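Local coordinates for protein transcriptional regulator, MarR family, putative (Bacillus cereus, PDB 3BJA) that probably binds DNA as a dimeric, winged-helix transcription factor of the MarR family and regulates gene expression, at residues 17-22 with 31-36. Residues are numbered along the deposited sequence; the frame is centred on the assembly and turned at random.
Sequences LLQKNL and ISYVQF
Gln19 and Leu22, one turn apart on helix 2-25, meet the first turn of helix 33-44 through Tyr33 and Phe36. The closest approach is polar against aromatic: Gln19 OE1 comes to 3.3 Å from Tyr33 CD2, near the root of the ring, with the amide turned almost perpendicular to it (planes 83° apart). Gln19 is modelled in a second conformation as well, so this approach belongs to one of two. Gln19 CB lies over one face of the same ring, displaced toward its rim. A bend in the glutamine chain (chi2 -57°) carries the amide across to the tyrosine, and its NE2 is hydrogen-bonded to Tyr8 of the second subunit, a bond that may favour this setting of the amide in the conformer described.

Leu22 makes the apolar and looser part. Its CG stands anti to the backbone N (chi1 178°), and Leu22 CD2 lies 4.2 Å from Tyr33 CB and 4.5 Å from Phe36 CD2. Gln19, Leu22 and Phe36 are all buried, whereas Tyr33 is partly exposed; the whole contact buries a modest 184 Å². Just before the helix, Ser32 occupies the N-cap position, and Ser32 N donates to Gln35 OE1 (2.9 Å), as in one half of a capping box. Asp23 OD1 accepts a hydrogen bond from Tyr33 N, tying the end part of helix 2-25 to the start of helix 33-44.

Helix 95-116 packs against both partners, with Tyr108 touching Leu22 and Phe36, while Val34 and Gln35 contact helix 64-73; the contact joins helix 2-25, which meets the second subunit, to the first helix of what is, as in other MarR proteins, the winged helix-turn-helix domain.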
loop_
_atom_site.group_PDB
_atom_site.type_symbol
_atom_site.label_atom_id
_atom_site.label_comp_id
_atom_site.label_asym_id
_atom_site.label_seq_id
_atom_site.Cartn_x
_atom_site.Cartn_y
_atom_site.Cartn_z
ATOM N N LEU A 17 -0.719 3.326 9.155
ATOM C CA LEU A 17 -0.712 4.536 10.005
ATOM C C LEU A 17 0.229 5.620 9.444
ATOM O O LEU A 17 -0.080 6.806 9.514
ATOM C CB LEU A 17 -0.340 4.213 11.454
ATOM C CG LEU A 17 -1.376 3.419 12.260
ATOM C CD1 LEU A 17 -0.739 2.831 13.527
ATOM C CD2 LEU A 17 -2.575 4.284 12.611
ATOM N N LEU A 18 1.364 5.202 8.895
ATOM C CA LEU A 18 2.310 6.120 8.249
ATOM C C LEU A 18 1.710 6.780 6.987
ATOM O O LEU A 18 1.977 7.962 6.783
ATOM C CB LEU A 18 3.664 5.448 7.932
ATOM C CG LEU A 18 4.615 5.073 9.077
ATOM C CD1 LEU A 18 5.732 4.105 8.617
ATOM C CD2 LEU A 18 5.203 6.307 9.695
ATOM N N GLN A 19 0.953 6.055 6.144
ATOM C CA GLN A 19 0.361 6.706 4.976
ATOM C C GLN A 19 -0.745 7.675 5.448
ATOM O O GLN A 19 -0.754 8.842 5.007
ATOM C CB GLN A 19 -0.074 5.709 3.898
ATOM C CG GLN A 19 1.079 4.798 3.385
ATOM C CD GLN A 19 2.295 5.552 2.806
ATOM O OE1 GLN A 19 2.246 6.114 1.697
ATOM N NE2 GLN A 19 3.398 5.532 3.549
ATOM N N LYS A 20 -1.615 7.226 6.360
ATOM C CA LYS A 20 -2.656 8.071 6.959
ATOM C C LYS A 20 -2.088 9.402 7.477
ATOM O O LYS A 20 -2.584 10.463 7.125
ATOM C CB LYS A 20 -3.321 7.309 8.106
ATOM C CG LYS A 20 -4.379 8.056 8.961
ATOM C CD LYS A 20 -4.904 7.106 10.056
ATOM C CE LYS A 20 -5.629 7.809 11.207
ATOM N NZ LYS A 20 -5.761 6.895 12.409
ATOM N N ASN A 21 -1.033 9.317 8.282
ATOM C CA ASN A 21 -0.379 10.490 8.873
ATOM C C ASN A 21 0.361 11.392 7.873
ATOM O O ASN A 21 0.452 12.604 8.116
ATOM C CB ASN A 21 0.582 10.072 9.999
ATOM C CG ASN A 21 -0.133 9.526 11.240
ATOM O OD1 ASN A 21 -1.357 9.456 11.310
ATOM N ND2 ASN A 21 0.658 9.136 12.238
ATOM N N LEU A 22 0.919 10.803 6.804
ATOM C CA LEU A 22 1.564 11.562 5.710
ATOM C C LEU A 22 0.527 12.363 4.914
ATOM O O LEU A 22 0.782 13.537 4.586
ATOM C CB LEU A 22 2.328 10.646 4.753
ATOM C CG LEU A 22 3.038 11.245 3.530
ATOM C CD1 LEU A 22 4.039 12.330 3.901
ATOM C CD2 LEU A 22 3.724 10.142 2.766
ATOM N N ILE A 31 -2.831 17.174 -2.579
ATOM C CA ILE A 31 -2.224 15.933 -3.077
ATOM C C ILE A 31 -2.281 14.878 -1.982
ATOM O O ILE A 31 -2.399 15.212 -0.799
ATOM C CB ILE A 31 -0.739 16.121 -3.555
ATOM C CG1 ILE A 31 0.201 16.619 -2.444
ATOM C CG2 ILE A 31 -0.671 17.082 -4.741
ATOM C CD1 ILE A 31 1.692 16.480 -2.790
ATOM N N SER A 32 -2.205 13.614 -2.381
ATOM C CA SER A 32 -2.146 12.472 -1.441
ATOM C C SER A 32 -0.797 11.803 -1.632
ATOM O O SER A 32 -0.010 12.241 -2.493
ATOM C CB SER A 32 -3.268 11.485 -1.732
ATOM O OG SER A 32 -3.017 10.805 -2.951
ATOM N N TYR A 33 -0.538 10.736 -0.868
ATOM C CA TYR A 33 0.746 10.007 -0.962
ATOM C C TYR A 33 1.063 9.568 -2.411
ATOM O O TYR A 33 2.211 9.681 -2.845
ATOM C CB TYR A 33 0.845 8.808 0.044
ATOM C CG TYR A 33 -0.069 7.611 -0.246
ATOM C CD1 TYR A 33 -1.378 7.558 0.264
ATOM C CD2 TYR A 33 0.371 6.528 -1.043
ATOM C CE1 TYR A 33 -2.246 6.464 -0.006
ATOM C CE2 TYR A 33 -0.485 5.431 -1.326
ATOM C CZ TYR A 33 -1.798 5.401 -0.793
ATOM O OH TYR A 33 -2.673 4.343 -1.045
ATOM N N VAL A 34 0.042 9.120 -3.155
ATOM C CA VAL A 34 0.242 8.651 -4.547
ATOM C C VAL A 34 0.787 9.778 -5.469
ATOM O O VAL A 34 1.784 9.563 -6.161
ATOM C CB VAL A 34 -0.983 7.848 -5.121
ATOM C CG1 VAL A 34 -2.256 8.652 -5.096
ATOM C CG2 VAL A 34 -0.698 7.345 -6.541
ATOM N N GLN A 35 0.221 10.982 -5.391
ATOM C CA GLN A 35 0.709 12.121 -6.220
ATOM C C GLN A 35 2.088 12.596 -5.742
ATOM O O GLN A 35 2.970 12.894 -6.550
ATOM C CB GLN A 35 -0.275 13.294 -6.272
ATOM C CG GLN A 35 -1.585 12.989 -6.985
ATOM C CD GLN A 35 -2.556 12.167 -6.166
ATOM O OE1 GLN A 35 -2.607 12.292 -4.949
ATOM N NE2 GLN A 35 -3.339 11.321 -6.833
ATOM N N PHE A 36 2.248 12.661 -4.426
ATOM C CA PHE A 36 3.530 12.985 -3.800
ATOM C C PHE A 36 4.630 12.039 -4.304
ATOM O O PHE A 36 5.668 12.507 -4.757
ATOM C CB PHE A 36 3.385 12.934 -2.272
ATOM C CG PHE A 36 4.653 13.188 -1.522
ATOM C CD1 PHE A 36 5.159 14.482 -1.414
ATOM C CD2 PHE A 36 5.331 12.137 -0.894
ATOM C CE1 PHE A 36 6.342 14.735 -0.708
ATOM C CE2 PHE A 36 6.529 12.381 -0.173
ATOM C CZ PHE A 36 7.019 13.678 -0.080
#